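Local atomic coordinates of fucolectin-related protein (PDB entry 2WMF), a protein that hydrolyses host carbohydrate antigens, probably those of the blood-group type, as a family 98 glycoside hydrolase of Streptococcus pneumoniae. Residues T288-E293 with P315-A320; A295-M300 with K517-N522; F309-I314 with N482-D487. All blocks are in the same frame, centred on the assembly; numbering follows the deposited sequence.

Contact 1. Residues T288-E293 with P315-A320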
loop_
_atom_site.group_PDB
_atom_site.type_symbol
_atom_site.label_atom_id
_atom_site.label_comp_id
_atom_site.label_asym_id
_atom_site.label_seq_id
_atom_site.Cartn_x
_atom_site.Cartn_y
_atom_site.Cartn_z
ATOM N N THR A 288 7.598 -3.165 -2.543
ATOM C CA THR A 288 7.337 -4.312 -3.407
ATOM C C THR A 288 6.363 -5.341 -2.879
ATOM O O THR A 288 6.118 -6.353 -3.538
ATOM C CB THR A 288 8.677 -5.035 -3.724
ATOM O OG1 THR A 288 9.362 -5.308 -2.497
ATOM C CG2 THR A 288 9.569 -4.202 -4.650
ATOM N N VAL A 289 5.794 -5.101 -1.688
ATOM C CA VAL A 289 4.873 -6.038 -1.076
ATOM C C VAL A 289 3.606 -5.280 -0.651
ATOM O O VAL A 289 3.703 -4.301 0.039
ATOM C CB VAL A 289 5.520 -6.764 0.155
ATOM C CG1 VAL A 289 4.459 -7.616 0.876
ATOM C CG2 VAL A 289 6.730 -7.597 -0.308
ATOM N N TYR A 290 2.453 -5.782 -1.069
ATOM C CA TYR A 290 1.144 -5.121 -0.880
ATOM C C TYR A 290 0.152 -6.085 -0.244
ATOM O O TYR A 290 -0.079 -7.194 -0.770
ATOM C CB TYR A 290 0.606 -4.639 -2.232
ATOM C CG TYR A 290 1.558 -3.779 -3.036
ATOM C CD1 TYR A 290 1.491 -2.393 -2.981
ATOM C CD2 TYR A 290 2.488 -4.353 -3.899
ATOM C CE1 TYR A 290 2.348 -1.606 -3.735
ATOM C CE2 TYR A 290 3.367 -3.581 -4.651
ATOM C CZ TYR A 290 3.287 -2.196 -4.572
ATOM O OH TYR A 290 4.135 -1.409 -5.322
ATOM N N ASN A 291 -0.431 -5.653 0.878
ATOM C CA ASN A 291 -1.419 -6.386 1.622
ATOM C C ASN A 291 -2.556 -5.414 1.971
ATOM O O ASN A 291 -2.353 -4.221 1.877
ATOM C CB ASN A 291 -0.772 -6.979 2.902
ATOM C CG ASN A 291 -1.512 -8.176 3.489
ATOM O OD1 ASN A 291 -2.645 -8.523 3.120
ATOM N ND2 ASN A 291 -0.819 -8.846 4.438
ATOM N N PHE A 292 -3.717 -5.939 2.370
ATOM C CA PHE A 292 -4.937 -5.140 2.494
ATOM C C PHE A 292 -5.879 -5.651 3.570
ATOM O O PHE A 292 -5.997 -6.866 3.784
ATOM C CB PHE A 292 -5.720 -5.114 1.169
ATOM C CG PHE A 292 -4.899 -4.581 0.051
ATOM C CD1 PHE A 292 -4.864 -3.217 -0.219
ATOM C CD2 PHE A 292 -4.057 -5.432 -0.661
ATOM C CE1 PHE A 292 -4.051 -2.707 -1.220
ATOM C CE2 PHE A 292 -3.211 -4.934 -1.671
ATOM C CZ PHE A 292 -3.195 -3.557 -1.923
ATOM N N GLU A 293 -6.556 -4.700 4.200
ATOM C CA GLU A 293 -7.776 -4.947 4.971
ATOM C C GLU A 293 -8.713 -3.782 4.675
ATOM O O GLU A 293 -8.283 -2.787 4.136
ATOM C CB GLU A 293 -7.462 -4.945 6.482
ATOM C CG GLU A 293 -6.509 -5.993 6.962
ATOM C CD GLU A 293 -6.365 -6.061 8.505
ATOM O OE1 GLU A 293 -7.386 -5.866 9.225
ATOM O OE2 GLU A 293 -5.229 -6.306 8.985
ATOM N N PRO A 315 -5.727 -3.200 -10.864
ATOM C CA PRO A 315 -5.130 -2.358 -11.913
ATOM C C PRO A 315 -3.791 -1.745 -11.501
ATOM O O PRO A 315 -2.853 -1.696 -12.315
ATOM C CB PRO A 315 -6.223 -1.312 -12.191
ATOM C CG PRO A 315 -7.485 -2.051 -11.876
ATOM C CD PRO A 315 -7.140 -2.838 -10.626
ATOM N N PHE A 316 -3.666 -1.336 -10.230
ATOM C CA PHE A 316 -2.414 -0.731 -9.808
ATOM C C PHE A 316 -1.336 -1.800 -9.655
ATOM O O PHE A 316 -0.206 -1.571 -10.057
ATOM C CB PHE A 316 -2.494 0.167 -8.592
ATOM C CG PHE A 316 -1.297 1.010 -8.484
ATOM C CD1 PHE A 316 -1.195 2.187 -9.220
ATOM C CD2 PHE A 316 -0.221 0.579 -7.746
ATOM C CE1 PHE A 316 0.002 2.919 -9.227
ATOM C CE2 PHE A 316 0.987 1.343 -7.709
ATOM C CZ PHE A 316 1.077 2.505 -8.453
ATOM N N PHE A 317 -1.690 -2.967 -9.150
ATOM C CA PHE A 317 -0.708 -4.042 -9.031
ATOM C C PHE A 317 -0.187 -4.476 -10.423
ATOM O O PHE A 317 1.038 -4.744 -10.582
ATOM C CB PHE A 317 -1.239 -5.227 -8.255
ATOM C CG PHE A 317 -0.157 -6.215 -7.882
ATOM C CD1 PHE A 317 0.819 -5.892 -6.954
ATOM C CD2 PHE A 317 -0.100 -7.444 -8.507
ATOM C CE1 PHE A 317 1.820 -6.755 -6.648
ATOM C CE2 PHE A 317 0.921 -8.340 -8.192
ATOM C CZ PHE A 317 1.888 -7.987 -7.273
ATOM N N ARG A 318 -1.083 -4.516 -11.418
ATOM C CA ARG A 318 -0.683 -4.784 -12.811
ATOM C C ARG A 318 0.320 -3.721 -13.283
ATOM O O ARG A 318 1.315 -4.040 -13.962
ATOM C CB ARG A 318 -1.876 -4.889 -13.755
ATOM C CG ARG A 318 -2.647 -6.174 -13.633
ATOM C CD ARG A 318 -3.851 -6.225 -14.559
ATOM N NE ARG A 318 -4.316 -7.595 -14.696
ATOM C CZ ARG A 318 -5.569 -7.947 -14.853
ATOM N NH1 ARG A 318 -6.534 -7.043 -14.890
ATOM N NH2 ARG A 318 -5.868 -9.217 -14.964
ATOM N N HIS A 319 0.072 -2.448 -12.958
ATOM C CA HIS A 319 1.046 -1.400 -13.253
ATOM C C HIS A 319 2.416 -1.752 -12.673
ATOM O O HIS A 319 3.462 -1.604 -13.360
ATOM C CB HIS A 319 0.603 -0.016 -12.746
ATOM C CG HIS A 319 1.589 1.057 -13.066
ATOM N ND1 HIS A 319 1.706 1.626 -14.320
ATOM C CD2 HIS A 319 2.521 1.658 -12.289
ATOM C CE1 HIS A 319 2.647 2.554 -14.283
ATOM N NE2 HIS A 319 3.193 2.556 -13.085
ATOM N N ALA A 320 2.426 -2.205 -11.427
ATOM C CA ALA A 320 3.666 -2.508 -10.696
ATOM C C ALA A 320 4.405 -3.743 -11.269
ATOM O O ALA A 320 5.640 -3.813 -11.208
ATOM C CB ALA A 320 3.376 -2.695 -9.198
#

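Contact 2. Residues A295-M300 with K517-N522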
loop_
_atom_site.group_PDB
_atom_site.type_symbol
_atom_site.label_atom_id
_atom_site.label_comp_id
_atom_site.label_asym_id
_atom_site.label_seq_id
_atom_site.Cartn_x
_atom_site.Cartn_y
_atom_site.Cartn_z
ATOM N N ALA A 295 -10.895 -7.163 4.181
ATOM C CA ALA A 295 -11.066 -8.056 3.031
ATOM C C ALA A 295 -12.487 -8.212 2.558
ATOM O O ALA A 295 -12.715 -8.516 1.394
ATOM C CB ALA A 295 -10.474 -9.447 3.365
ATOM N N ALA A 296 -13.461 -7.929 3.442
ATOM C CA ALA A 296 -14.844 -7.912 2.993
ATOM C C ALA A 296 -15.087 -6.872 1.925
ATOM O O ALA A 296 -15.990 -7.051 1.073
ATOM C CB ALA A 296 -15.863 -7.743 4.166
ATOM N N TYR A 297 -14.349 -5.764 2.016
ATOM C CA TYR A 297 -14.354 -4.732 1.001
ATOM C C TYR A 297 -13.238 -4.876 -0.025
ATOM O O TYR A 297 -13.467 -4.744 -1.210
ATOM C CB TYR A 297 -14.203 -3.371 1.668
ATOM C CG TYR A 297 -14.212 -2.177 0.726
ATOM C CD1 TYR A 297 -15.220 -1.993 -0.200
ATOM C CD2 TYR A 297 -13.216 -1.185 0.808
ATOM C CE1 TYR A 297 -15.268 -0.888 -0.994
ATOM C CE2 TYR A 297 -13.256 -0.075 0.011
ATOM C CZ TYR A 297 -14.259 0.092 -0.904
ATOM O OH TYR A 297 -14.328 1.221 -1.723
ATOM N N THR A 298 -12.043 -5.143 0.466
ATOM C CA THR A 298 -10.821 -5.074 -0.363
ATOM C C THR A 298 -10.525 -6.372 -1.146
ATOM O O THR A 298 -9.619 -6.356 -1.986
ATOM C CB THR A 298 -9.569 -4.667 0.470
ATOM O OG1 THR A 298 -9.385 -5.556 1.574
ATOM C CG2 THR A 298 -9.692 -3.246 1.040
ATOM N N PHE A 299 -11.218 -7.470 -0.868
ATOM C CA PHE A 299 -10.923 -8.734 -1.547
ATOM C C PHE A 299 -12.142 -9.461 -2.070
ATOM O O PHE A 299 -12.393 -9.440 -3.265
ATOM C CB PHE A 299 -10.045 -9.639 -0.651
ATOM C CG PHE A 299 -9.617 -10.937 -1.301
ATOM C CD1 PHE A 299 -9.281 -11.004 -2.680
ATOM C CD2 PHE A 299 -9.521 -12.091 -0.530
ATOM C CE1 PHE A 299 -8.885 -12.202 -3.256
ATOM C CE2 PHE A 299 -9.131 -13.291 -1.096
ATOM C CZ PHE A 299 -8.808 -13.342 -2.465
ATOM N N MET A 300 -12.951 -10.043 -1.175
ATOM C CA MET A 300 -13.952 -11.042 -1.625
ATOM C C MET A 300 -14.920 -11.339 -0.462
ATOM O O MET A 300 -14.518 -11.395 0.683
ATOM C CB MET A 300 -13.207 -12.328 -2.047
ATOM C CG MET A 300 -13.909 -13.300 -2.864
ATOM S SD MET A 300 -12.766 -14.611 -3.469
ATOM C CE MET A 300 -12.296 -15.443 -1.974
ATOM N N LYS A 517 -24.094 -9.442 -3.301
ATOM C CA LYS A 517 -25.258 -9.361 -4.167
ATOM C C LYS A 517 -25.603 -7.974 -4.675
ATOM O O LYS A 517 -26.465 -7.820 -5.581
ATOM C CB LYS A 517 -26.452 -9.933 -3.430
ATOM C CG LYS A 517 -26.293 -11.373 -2.974
ATOM C CD LYS A 517 -26.433 -12.322 -4.158
ATOM C CE LYS A 517 -26.366 -13.789 -3.733
ATOM N NZ LYS A 517 -25.159 -14.095 -2.859
ATOM N N ASN A 518 -24.971 -6.942 -4.116
ATOM C CA ASN A 518 -25.288 -5.558 -4.500
ATOM C C ASN A 518 -23.992 -4.938 -5.012
ATOM O O ASN A 518 -23.742 -4.944 -6.222
ATOM C CB ASN A 518 -25.870 -4.786 -3.328
ATOM C CG ASN A 518 -27.246 -5.287 -2.932
ATOM O OD1 ASN A 518 -28.246 -4.664 -3.313
ATOM N ND2 ASN A 518 -27.307 -6.393 -2.200
ATOM N N TYR A 519 -23.182 -4.419 -4.104
ATOM C CA TYR A 519 -21.916 -3.783 -4.489
ATOM C C TYR A 519 -21.114 -4.561 -5.531
ATOM O O TYR A 519 -20.703 -3.994 -6.560
ATOM C CB TYR A 519 -21.105 -3.505 -3.216
ATOM C CG TYR A 519 -19.665 -3.076 -3.448
ATOM C CD1 TYR A 519 -19.379 -2.002 -4.267
ATOM C CD2 TYR A 519 -18.630 -3.639 -2.730
ATOM C CE1 TYR A 519 -18.059 -1.556 -4.473
ATOM C CE2 TYR A 519 -17.316 -3.207 -2.930
ATOM C CZ TYR A 519 -17.022 -2.174 -3.808
ATOM O OH TYR A 519 -15.715 -1.735 -4.007
ATOM N N SER A 520 -20.932 -5.877 -5.328
ATOM C CA SER A 520 -20.029 -6.615 -6.204
ATOM C C SER A 520 -20.622 -7.020 -7.559
ATOM O O SER A 520 -19.885 -7.401 -8.467
ATOM C CB SER A 520 -19.498 -7.867 -5.508
ATOM O OG SER A 520 -18.715 -7.487 -4.404
ATOM N N ILE A 521 -21.945 -6.973 -7.702
ATOM C CA ILE A 521 -22.524 -7.402 -8.974
ATOM C C ILE A 521 -23.238 -6.269 -9.712
ATOM O O ILE A 521 -23.264 -6.273 -10.927
ATOM C CB ILE A 521 -23.324 -8.743 -8.870
ATOM C CG1 ILE A 521 -24.244 -8.713 -7.743
ATOM C CG2 ILE A 521 -22.390 -10.014 -8.621
ATOM C CD1 ILE A 521 -25.070 -9.979 -7.631
ATOM N N ASN A 522 -23.823 -5.320 -8.983
ATOM C CA ASN A 522 -24.361 -4.083 -9.559
ATOM C C ASN A 522 -23.762 -2.850 -8.868
ATOM O O ASN A 522 -24.470 -2.018 -8.283
ATOM C CB ASN A 522 -25.872 -4.061 -9.481
ATOM C CG ASN A 522 -26.488 -4.994 -10.496
ATOM O OD1 ASN A 522 -26.419 -4.758 -11.718
ATOM N ND2 ASN A 522 -27.034 -6.044 -10.022
#

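Contact 3. Residues F309-I314 with N482-D487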
loop_
_atom_site.group_PDB
_atom_site.type_symbol
_atom_site.label_atom_id
_atom_site.label_comp_id
_atom_site.label_asym_id
_atom_site.label_seq_id
_atom_site.Cartn_x
_atom_site.Cartn_y
_atom_site.Cartn_z
ATOM N N PHE A 309 -11.283 -4.705 -5.232
ATOM C CA PHE A 309 -10.226 -5.645 -5.665
ATOM C C PHE A 309 -9.988 -5.557 -7.177
ATOM O O PHE A 309 -8.858 -5.281 -7.631
ATOM C CB PHE A 309 -10.527 -7.086 -5.236
ATOM C CG PHE A 309 -9.383 -8.051 -5.477
ATOM C CD1 PHE A 309 -8.177 -7.886 -4.800
ATOM C CD2 PHE A 309 -9.496 -9.099 -6.411
ATOM C CE1 PHE A 309 -7.092 -8.773 -4.991
ATOM C CE2 PHE A 309 -8.403 -9.985 -6.632
ATOM C CZ PHE A 309 -7.221 -9.817 -5.896
ATOM N N THR A 310 -11.024 -5.817 -7.952
ATOM C CA THR A 310 -10.895 -5.939 -9.425
ATOM C C THR A 310 -10.585 -4.666 -10.217
ATOM O O THR A 310 -9.872 -4.715 -11.248
ATOM C CB THR A 310 -12.118 -6.653 -10.035
ATOM O OG1 THR A 310 -13.248 -5.775 -9.979
ATOM C CG2 THR A 310 -12.378 -7.994 -9.338
ATOM N N LYS A 311 -11.084 -3.535 -9.713
ATOM C CA LYS A 311 -10.992 -2.266 -10.346
ATOM C C LYS A 311 -10.206 -1.217 -9.555
ATOM O O LYS A 311 -10.074 -0.083 -10.031
ATOM C CB LYS A 311 -12.403 -1.747 -10.702
ATOM C CG LYS A 311 -12.986 -2.476 -11.918
ATOM C CD LYS A 311 -14.288 -1.799 -12.442
ATOM C CE LYS A 311 -14.702 -2.175 -13.900
ATOM N NZ LYS A 311 -15.891 -1.380 -14.478
ATOM N N GLY A 312 -9.708 -1.580 -8.360
ATOM C CA GLY A 312 -8.880 -0.689 -7.552
ATOM C C GLY A 312 -7.484 -1.278 -7.353
ATOM O O GLY A 312 -6.501 -0.755 -7.879
ATOM N N ILE A 313 -7.383 -2.384 -6.629
ATOM C CA ILE A 313 -6.083 -2.996 -6.329
ATOM C C ILE A 313 -5.423 -3.639 -7.567
ATOM O O ILE A 313 -4.221 -3.392 -7.870
ATOM C CB ILE A 313 -6.232 -4.038 -5.177
ATOM C CG1 ILE A 313 -6.653 -3.303 -3.879
ATOM C CG2 ILE A 313 -4.959 -4.907 -5.021
ATOM C CD1 ILE A 313 -7.249 -4.182 -2.777
ATOM N N ILE A 314 -6.163 -4.485 -8.250
ATOM C CA ILE A 314 -5.584 -5.213 -9.397
ATOM C C ILE A 314 -5.009 -4.278 -10.477
ATOM O O ILE A 314 -3.898 -4.503 -10.934
ATOM C CB ILE A 314 -6.582 -6.283 -9.955
ATOM C CG1 ILE A 314 -6.680 -7.408 -8.925
ATOM C CG2 ILE A 314 -6.146 -6.770 -11.364
ATOM C CD1 ILE A 314 -5.389 -8.262 -8.785
ATOM N N ASN A 482 -6.943 6.866 -13.623
ATOM C CA ASN A 482 -7.945 6.028 -12.993
ATOM C C ASN A 482 -8.609 6.803 -11.861
ATOM O O ASN A 482 -7.922 7.338 -10.970
ATOM C CB ASN A 482 -7.325 4.704 -12.494
ATOM C CG ASN A 482 -8.367 3.618 -12.236
ATOM O OD1 ASN A 482 -9.421 3.905 -11.648
ATOM N ND2 ASN A 482 -8.067 2.348 -12.602
ATOM N N ASN A 483 -9.940 6.894 -11.912
ATOM C CA ASN A 483 -10.677 7.556 -10.858
ATOM C C ASN A 483 -11.785 6.694 -10.246
ATOM O O ASN A 483 -12.748 7.223 -9.681
ATOM C CB ASN A 483 -11.242 8.895 -11.394
ATOM C CG ASN A 483 -12.369 8.694 -12.395
ATOM O OD1 ASN A 483 -12.701 7.558 -12.779
ATOM N ND2 ASN A 483 -12.961 9.791 -12.817
ATOM N N TYR A 484 -11.639 5.373 -10.299
ATOM C CA TYR A 484 -12.764 4.470 -9.971
ATOM C C TYR A 484 -13.243 4.721 -8.530
ATOM O O TYR A 484 -12.442 4.650 -7.575
ATOM C CB TYR A 484 -12.358 2.993 -10.103
ATOM C CG TYR A 484 -13.573 2.044 -10.042
ATOM C CD1 TYR A 484 -14.556 2.075 -11.015
ATOM C CD2 TYR A 484 -13.733 1.163 -8.991
ATOM C CE1 TYR A 484 -15.658 1.290 -10.939
ATOM C CE2 TYR A 484 -14.855 0.327 -8.916
ATOM C CZ TYR A 484 -15.801 0.372 -9.916
ATOM O OH TYR A 484 -16.931 -0.426 -9.858
ATOM N N ARG A 485 -14.517 5.079 -8.367
ATOM C CA ARG A 485 -15.101 5.221 -7.051
ATOM C C ARG A 485 -16.577 4.914 -7.203
ATOM O O ARG A 485 -17.281 5.662 -7.870
ATOM C CB ARG A 485 -14.907 6.635 -6.481
ATOM C CG ARG A 485 -15.462 6.774 -5.048
ATOM C CD ARG A 485 -15.390 8.181 -4.513
ATOM N NE ARG A 485 -16.434 9.014 -5.100
ATOM C CZ ARG A 485 -16.257 10.213 -5.627
ATOM N NH1 ARG A 485 -15.067 10.813 -5.590
ATOM N NH2 ARG A 485 -17.304 10.845 -6.181
ATOM N N THR A 486 -17.034 3.860 -6.546
ATOM C CA THR A 486 -18.468 3.519 -6.565
ATOM C C THR A 486 -19.213 4.435 -5.578
ATOM O O THR A 486 -18.637 4.854 -4.567
ATOM C CB THR A 486 -18.706 2.036 -6.207
ATOM O OG1 THR A 486 -18.282 1.792 -4.840
ATOM C CG2 THR A 486 -18.017 1.121 -7.195
ATOM N N ASP A 487 -20.494 4.701 -5.847
ATOM C CA ASP A 487 -21.350 5.427 -4.920
ATOM C C ASP A 487 -21.737 4.495 -3.752
ATOM O O ASP A 487 -22.315 3.414 -3.965
ATOM C CB ASP A 487 -22.602 5.898 -5.670
ATOM C CG ASP A 487 -23.574 6.659 -4.804
ATOM O OD1 ASP A 487 -23.181 7.071 -3.688
ATOM O OD2 ASP A 487 -24.719 6.855 -5.277
HETATM O O HOH W 1 -8.978 2.363 -9.195
HETATM O O HOH W 2 -10.257 0.292 -12.845
#

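Contact 1. Residues T288-E293 with P315-A320
In the eight-stranded parallel barrel (TIM-barrel fold), the last strand, 289-293, meets helix 307-322 through the rings of Tyr290 and Phe317. Tyr290 leaves the strand toward the helix with CG anti to its carbonyl carbon (chi1 -53°), and its CD2 comes within 3.7 Å of Phe317 CE1. This carbon lies close to the plane of the Phe317 ring, at its edge. Relative to the tyrosine ring the approach is oblique, with the two planes inclined at 80° and the centroids 5.8 Å apart. Both rings are buried, and the ring-to-ring contact is apolar. Neighbours frame the pair: Tyr283 of helix 272-283 touches Tyr290, while Leu40 of strand 39-45 and Tyr73 touch Phe317. The strand is held in the barrel by backbone hydrogen bonds between Tyr290 and both Leu39 and Leu41, closing the last strand onto the first. Asn291 takes no part in the helix contact; its ND2 hydrogen-bonds to Glu77 OE1 of strand 74-79, and its OD1 accepts from Phe292 N at 2.9 Å. One turn along the helix from Phe317, Ala320 CB reaches Tyr290 OH at 4.2 Å, a loose van der Waals contact at the far end of the tyrosine.

Contact 2. Residues A295-M300 with K517-N522
Tyr297 and Tyr519 meet obliquely, through the CD1-CE1 side of one ring and the CE2, CZ and OH of the other: Tyr519 OH lies 3.2 Å from Tyr297 CE1, and Tyr519 CE2 is 3.6 Å from Tyr297 CD1. The planes are inclined by only 27°, yet the centroids stand 5.6 Å apart, so the rings are slid past one another with little overlap. The two side chains cross at about a right angle, with the hydroxyl end of Tyr519 nearest Tyr297 CE1. With CG anti to the backbone N (chi1 -179°), the Tyr297 ring reaches out from the helix to Tyr519, although its CB does not point that way. The two hydroxyls are bonded elsewhere, that of Tyr297 to the backbone O of Glu270 and that of Tyr519 to Glu272 OE2, so each ring is also held at its polar end. Tyr297 sits on the short helix 295-298 that follows the eighth strand of the TIM barrel, whereas Tyr519 comes from the loop between helix 506-517 and strand 529-536 in the C-terminal part of the chain. Ala308 of helix 307-322 touches both tyrosines, and Ile275 packs against Tyr297. Farther out, the backbone sets each carrier: Ala295 O accepts from both Phe299 N and Met300 N where the helix ends, and Asn518 O accepts from Ile521 N and Asn522 N, the latter at 2.8 Å.

Contact 3. Residues F309-I314 with N482-D487
An Asx turn at Asn482, at the end of strand 477-482 in a C-terminal antiparallel sheet, sets Tyr484 against Lys311 of helix 307-322 beside the barrel. Asn482 OD1 accepts from Tyr484 N at 3.0 Å, the N-H arriving nearly in line with the C=O bond. Lys311 then lies over one face of the Tyr484 ring: its CB stands 3.8 Å from the centroid and 20° off the normal, a CH-pi contact. Beyond CG the lysine chain is extended (chi2 -170°), which carries CD across the ring to 3.7 Å from Tyr484 CZ. The phenol end bonds Asp525 OD2. Two waters bridge Lys311 O and the Asn482 amide. Each donates to Lys311 O; one accepts from Asn482 ND2 at 3.0 Å, the other gives a weak bond to Asn482 OD1. In a regular helix Lys311 O would accept from the residue four on, but that residue is Pro315, which has no N-H. The helix also widens here into a pi-type turn, Ile314 N bonding to Phe309 O. Water thus supplies donors where Pro315 has no N-H to give, while the aliphatic part of Lys311 packs on the tyrosine face.

From the N terminus, contact 1 opens at strand 289-293, and contact 2 opens directly after it at 295-300. Contact 3 opens at 309-314, just ahead of 315-320, where contact 1 closes its short loop within the barrel part. The other two close far along the chain, contact 3 at 482-487 and contact 2 at 517-522, so contact 3 is nested inside contact 2 while contact 1 crosses both. Contacts 1 and 3 share helix 307-322, which packs on the last barrel strand and on the loop leaving strand 477-482. Contact 2 joins the short helix after that barrel strand to the loop between helix 506-517 and strand 529-536. Tyr519 CE1 lies 3.4 Å from Thr486 OG1, linking contacts 2 and 3.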